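Local coordinates for protein N-acetylmuramoyl-l-alanine amidase (Bartonella henselae, PDB 3NE8) that probably hydrolyses, with a bound zinc ion, the amide bond between N-acetylmuramic acid and L-alanine in peptidoglycan, remodelling the cell wall during division, at residues F35-T49 with R209-R221. Sequence-based numbering, arbitrary orientation. Where two conformers were deposited one is given.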
loop_
_atom_site.group_PDB
_atom_site.type_symbol
_atom_site.label_atom_id
_atom_site.label_comp_id
_atom_site.label_asym_id
_atom_site.label_seq_id
_atom_site.Cartn_x
_atom_site.Cartn_y
_atom_site.Cartn_z
ATOM N N PHE A 35 -13.505 18.098 14.861
ATOM C CA PHE A 35 -13.263 16.813 14.219
ATOM C C PHE A 35 -11.903 16.245 14.624
ATOM O O PHE A 35 -11.779 15.048 14.903
ATOM C CB PHE A 35 -13.375 16.912 12.699
ATOM C CG PHE A 35 -13.349 15.568 12.029
ATOM C CD1 PHE A 35 -14.525 14.858 11.846
ATOM C CD2 PHE A 35 -12.149 14.986 11.657
ATOM C CE1 PHE A 35 -14.511 13.603 11.258
ATOM C CE2 PHE A 35 -12.130 13.722 11.072
ATOM C CZ PHE A 35 -13.315 13.039 10.877
ATOM N N ALA A 36 -10.876 17.087 14.625
ATOM C CA ALA A 36 -9.545 16.647 15.030
ATOM C C ALA A 36 -9.567 16.098 16.450
ATOM O O ALA A 36 -8.929 15.076 16.731
ATOM C CB ALA A 36 -8.537 17.784 14.911
ATOM N N ARG A 37 -10.279 16.779 17.345
ATOM C CA ARG A 37 -10.383 16.315 18.725
ATOM C C ARG A 37 -11.095 14.953 18.798
ATOM O O ARG A 37 -10.714 14.082 19.587
ATOM C CB ARG A 37 -11.069 17.385 19.579
ATOM C CG ARG A 37 -10.181 18.596 19.794
ATOM C CD ARG A 37 -10.932 19.773 20.360
ATOM N NE ARG A 37 -10.009 20.807 20.830
ATOM C CZ ARG A 37 -10.378 22.002 21.283
ATOM N NH1 ARG A 37 -11.659 22.361 21.257
ATOM N NH2 ARG A 37 -9.457 22.848 21.739
ATOM N N ALA A 38 -12.127 14.767 17.977
ATOM C CA ALA A 38 -12.831 13.485 17.951
ATOM C C ALA A 38 -11.932 12.365 17.423
ATOM O O ALA A 38 -11.944 11.248 17.943
ATOM C CB ALA A 38 -14.092 13.594 17.106
ATOM N N LEU A 39 -11.166 12.664 16.381
ATOM C CA LEU A 39 -10.246 11.681 15.821
ATOM C C LEU A 39 -9.133 11.353 16.821
ATOM O O LEU A 39 -8.760 10.190 16.994
ATOM C CB LEU A 39 -9.716 12.168 14.472
ATOM C CG LEU A 39 -8.709 11.263 13.757
ATOM C CD1 LEU A 39 -9.231 9.837 13.606
ATOM C CD2 LEU A 39 -8.393 11.860 12.406
ATOM N N ARG A 40 -8.618 12.373 17.506
ATOM C CA ARG A 40 -7.675 12.119 18.594
ATOM C C ARG A 40 -8.269 11.165 19.631
ATOM O O ARG A 40 -7.626 10.197 20.046
ATOM C CB ARG A 40 -7.260 13.442 19.253
ATOM C CG ARG A 40 -6.401 13.304 20.514
ATOM C CD ARG A 40 -6.128 14.690 21.164
ATOM N NE ARG A 40 -7.344 15.316 21.690
ATOM C CZ ARG A 40 -7.439 16.588 22.097
ATOM N NH1 ARG A 40 -6.391 17.369 22.021
ATOM N NH2 ARG A 40 -8.587 17.080 22.562
ATOM N N ASP A 41 -9.504 11.426 20.042
ATOM C CA ASP A 41 -10.157 10.583 21.030
ATOM C C ASP A 41 -10.281 9.142 20.538
ATOM O O ASP A 41 -10.017 8.208 21.281
ATOM C CB ASP A 41 -11.535 11.136 21.371
ATOM C CG ASP A 41 -12.213 10.372 22.495
ATOM O OD1 ASP A 41 -11.667 10.362 23.618
ATOM O OD2 ASP A 41 -13.291 9.785 22.257
ATOM N N GLU A 42 -10.703 8.958 19.292
ATOM C CA GLU A 42 -10.825 7.612 18.743
ATOM C C GLU A 42 -9.472 6.910 18.710
ATOM O O GLU A 42 -9.378 5.729 19.033
ATOM C CB GLU A 42 -11.458 7.653 17.348
ATOM C CG GLU A 42 -12.924 8.100 17.329
ATOM C CD GLU A 42 -13.827 7.202 18.142
ATOM O OE1 GLU A 42 -13.720 5.968 18.014
ATOM O OE2 GLU A 42 -14.657 7.731 18.912
ATOM N N LEU A 43 -8.434 7.626 18.303
ATOM C CA LEU A 43 -7.102 7.037 18.245
ATOM C C LEU A 43 -6.597 6.656 19.633
ATOM O O LEU A 43 -5.915 5.636 19.794
ATOM C CB LEU A 43 -6.125 7.987 17.553
ATOM C CG LEU A 43 -6.339 8.107 16.053
ATOM C CD1 LEU A 43 -5.595 9.302 15.520
ATOM C CD2 LEU A 43 -5.871 6.840 15.347
ATOM N N GLN A 44 -6.935 7.468 20.630
ATOM C CA GLN A 44 -6.468 7.250 21.991
ATOM C C GLN A 44 -7.247 6.126 22.692
ATOM O O GLN A 44 -6.820 5.614 23.735
ATOM C CB GLN A 44 -6.462 8.567 22.782
ATOM C CG GLN A 44 -5.337 9.498 22.318
ATOM C CD GLN A 44 -5.330 10.878 22.946
ATOM O OE1 GLN A 44 -6.324 11.332 23.549
ATOM N NE2 GLN A 44 -4.209 11.581 22.780
ATOM N N LYS A 45 -8.372 5.719 22.108
ATOM C CA LYS A 45 -9.096 4.542 22.589
ATOM C C LYS A 45 -8.377 3.283 22.141
ATOM O O LYS A 45 -8.497 2.232 22.769
ATOM C CB LYS A 45 -10.516 4.503 22.018
ATOM C CG LYS A 45 -11.484 5.495 22.621
ATOM C CD LYS A 45 -12.850 5.372 21.956
ATOM C CE LYS A 45 -13.862 6.326 22.573
ATOM N NZ LYS A 45 -15.176 6.276 21.869
ATOM N N GLY A 46 -7.655 3.385 21.031
ATOM C CA GLY A 46 -6.941 2.251 20.476
ATOM C C GLY A 46 -5.606 2.064 21.162
ATOM O O GLY A 46 -5.275 2.765 22.117
ATOM N N SER A 47 -4.832 1.101 20.684
ATOM C CA SER A 47 -3.504 0.892 21.235
ATOM C C SER A 47 -2.449 1.419 20.273
ATOM O O SER A 47 -2.672 1.494 19.061
ATOM C CB SER A 47 -3.266 -0.591 21.541
ATOM O OG SER A 47 -3.331 -1.377 20.364
ATOM N N HIS A 48 -1.314 1.817 20.831
ATOM C CA HIS A 48 -0.114 2.073 20.044
ATOM C C HIS A 48 -0.216 3.207 19.020
ATOM O O HIS A 48 0.464 3.163 17.995
ATOM C CB HIS A 48 0.334 0.791 19.332
ATOM C CG HIS A 48 0.489 -0.388 20.242
ATOM N ND1 HIS A 48 -0.330 -1.495 20.171
ATOM C CD2 HIS A 48 1.368 -0.634 21.243
ATOM C CE1 HIS A 48 0.039 -2.372 21.089
ATOM N NE2 HIS A 48 1.066 -1.874 21.753
ATOM N N THR A 49 -1.059 4.210 19.274
ATOM C CA THR A 49 -1.014 5.435 18.475
ATOM C C THR A 49 -0.787 6.650 19.363
ATOM O O THR A 49 -1.529 6.873 20.316
ATOM C CB THR A 49 -2.304 5.669 17.670
ATOM O OG1 THR A 49 -2.613 4.499 16.899
ATOM C CG2 THR A 49 -2.122 6.859 16.747
ATOM N N ARG A 209 -19.953 12.963 12.949
ATOM C CA ARG A 209 -18.522 13.253 12.939
ATOM C C ARG A 209 -17.723 12.158 13.654
ATOM O O ARG A 209 -16.659 11.741 13.182
ATOM C CB ARG A 209 -18.208 14.630 13.542
ATOM C CG ARG A 209 -18.703 15.807 12.714
ATOM C CD ARG A 209 -18.044 17.142 13.107
ATOM N NE ARG A 209 -18.056 17.393 14.555
ATOM C CZ ARG A 209 -18.965 18.126 15.198
ATOM N NH1 ARG A 209 -19.969 18.711 14.544
ATOM N NH2 ARG A 209 -18.884 18.267 16.512
ATOM N N LYS A 210 -18.236 11.691 14.785
ATOM C CA LYS A 210 -17.596 10.615 15.533
ATOM C C LYS A 210 -17.514 9.331 14.703
ATOM O O LYS A 210 -16.494 8.643 14.710
ATOM C CB LYS A 210 -18.353 10.355 16.840
ATOM C CG LYS A 210 -17.732 9.280 17.715
ATOM C CD LYS A 210 -18.538 9.087 18.987
ATOM C CE LYS A 210 -17.848 8.129 19.943
ATOM N NZ LYS A 210 -18.526 8.105 21.270
ATOM N N GLN A 211 -18.582 9.009 13.986
ATOM C CA GLN A 211 -18.583 7.810 13.151
ATOM C C GLN A 211 -17.536 7.905 12.045
ATOM O O GLN A 211 -16.840 6.929 11.745
ATOM C CB GLN A 211 -19.975 7.565 12.576
ATOM C CG GLN A 211 -20.971 7.155 13.661
ATOM C CD GLN A 211 -22.415 7.181 13.201
ATOM O OE1 GLN A 211 -22.707 7.459 12.040
ATOM N NE2 GLN A 211 -23.330 6.892 14.120
HETATM N N MSE A 212 -17.390 9.080 11.446
HETATM C CA MSE A 212 -16.371 9.246 10.426
HETATM C C MSE A 212 -14.980 9.171 11.036
HETATM O O MSE A 212 -14.078 8.554 10.462
HETATM C CB MSE A 212 -16.554 10.548 9.643
HETATM C CG MSE A 212 -15.525 10.711 8.543
HETATM SE SE MSE A 212 -15.909 12.210 7.355
HETATM C CE MSE A 212 -14.294 12.168 6.285
ATOM N N ALA A 213 -14.796 9.812 12.187
ATOM C CA ALA A 213 -13.517 9.749 12.874
ATOM C C ALA A 213 -13.147 8.308 13.222
ATOM O O ALA A 213 -11.985 7.919 13.109
ATOM C CB ALA A 213 -13.547 10.630 14.125
ATOM N N ALA A 214 -14.128 7.516 13.642
ATOM C CA ALA A 214 -13.870 6.118 13.981
ATOM C C ALA A 214 -13.362 5.343 12.769
ATOM O O ALA A 214 -12.464 4.496 12.892
ATOM C CB ALA A 214 -15.105 5.463 14.552
ATOM N N SER A 215 -13.929 5.622 11.597
ATOM C CA SER A 215 -13.501 4.954 10.375
ATOM C C SER A 215 -12.069 5.358 10.030
ATOM O O SER A 215 -11.231 4.520 9.681
ATOM C CB SER A 215 -14.446 5.317 9.233
ATOM O OG SER A 215 -14.025 4.710 8.020
ATOM N N ILE A 216 -11.774 6.650 10.113
ATOM C CA ILE A 216 -10.412 7.099 9.849
ATOM C C ILE A 216 -9.423 6.490 10.839
ATOM O O ILE A 216 -8.324 6.081 10.453
ATOM C CB ILE A 216 -10.327 8.635 9.806
ATOM C CG1 ILE A 216 -11.204 9.162 8.667
ATOM C CG2 ILE A 216 -8.881 9.101 9.650
ATOM C CD1 ILE A 216 -11.365 10.642 8.643
ATOM N N ALA A 217 -9.815 6.375 12.104
ATOM C CA ALA A 217 -8.939 5.776 13.110
ATOM C C ALA A 217 -8.626 4.320 12.762
ATOM O O ALA A 217 -7.485 3.869 12.914
ATOM C CB ALA A 217 -9.552 5.882 14.499
ATOM N N TYR A 218 -9.625 3.591 12.275
ATOM C CA TYR A 218 -9.418 2.222 11.826
ATOM C C TYR A 218 -8.431 2.188 10.661
ATOM O O TYR A 218 -7.522 1.348 10.630
ATOM C CB TYR A 218 -10.759 1.595 11.434
ATOM C CG TYR A 218 -10.660 0.160 10.965
ATOM C CD1 TYR A 218 -10.369 -0.866 11.853
ATOM C CD2 TYR A 218 -10.860 -0.165 9.633
ATOM C CE1 TYR A 218 -10.280 -2.184 11.422
ATOM C CE2 TYR A 218 -10.778 -1.484 9.193
ATOM C CZ TYR A 218 -10.484 -2.478 10.091
ATOM O OH TYR A 218 -10.406 -3.778 9.637
ATOM N N SER A 219 -8.601 3.093 9.704
ATOM C CA SER A 219 -7.677 3.174 8.580
ATOM C C SER A 219 -6.260 3.443 9.046
ATOM O O SER A 219 -5.308 2.880 8.504
ATOM C CB SER A 219 -8.099 4.251 7.587
ATOM O OG SER A 219 -9.335 3.893 6.990
ATOM N N ILE A 220 -6.116 4.322 10.038
ATOM C CA ILE A 220 -4.803 4.619 10.599
ATOM C C ILE A 220 -4.174 3.391 11.243
ATOM O O ILE A 220 -2.982 3.113 11.049
ATOM C CB ILE A 220 -4.870 5.801 11.591
ATOM C CG1 ILE A 220 -5.186 7.090 10.828
ATOM C CG2 ILE A 220 -3.561 5.913 12.376
ATOM C CD1 ILE A 220 -5.545 8.261 11.732
ATOM N N ARG A 221 -4.949 2.628 11.998
ATOM C CA ARG A 221 -4.446 1.393 12.594
ATOM C C ARG A 221 -3.951 0.412 11.528
ATOM O O ARG A 221 -2.906 -0.229 11.684
ATOM C CB ARG A 221 -5.527 0.741 13.456
ATOM C CG ARG A 221 -6.027 1.632 14.587
ATOM C CD ARG A 221 -5.192 1.478 15.851
ATOM N NE ARG A 221 -3.800 1.869 15.659
ATOM C CZ ARG A 221 -2.761 1.141 16.054
ATOM N NH1 ARG A 221 -2.957 -0.019 16.665
ATOM N NH2 ARG A 221 -1.527 1.575 15.843
HETATM O O HOH W 1 -5.372 -0.743 18.655
#
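E42 runs outward over A217, A213 and A214 of helix 206-227. Its CB rests on A217 CB at 3.9 Å; CG, set beside the backbone N (chi1 -67°), lies over the backbone of A213 and A214; a further bend at chi2 (-60°) carries the carboxylate along the same surface. There OE1 faces the methyl of A214, while OE2 lies 3.4 Å from K210 CE and takes a weak, salt-bridging bond from K45 NZ at 3.3 Å. The K210 ammonium is more distant from OE2 and lies near that of K45, beside a carboxylate whose negative charge probably offsets theirs. E42 fills a hole of K210, A213, A214 and A217, and in return the CB of A213 is a knob among F35, A38, L39 and E42. These small alanines let the axes of segments 35-45 and 209-221 approach to 8.5 Å, crossing at -50°. The segments belong to helices 28-45 and 206-227, which pack side by side against the mixed sheet of this zinc-dependent amidase domain, with L39 and I220 reaching strand 5-11. Deeper in, L39 CD1 touches A213 O at 3.4 Å, and L43 CD2 wedges between A217 and I220. F35 brings its ring edge to M212 CG and I216 CD1; SE of M212, a selenomethionine, lies obliquely 5.3 Å from the F35 ring centroid, a Met-aromatic contact. At the far end, R221 in one of two modelled conformers bends at chi2 and chi3 to lay a guanidinium face on S47 O, with NE 3.1 Å from T49 OG1 and a water accepting from R221 NH1 and S47 N.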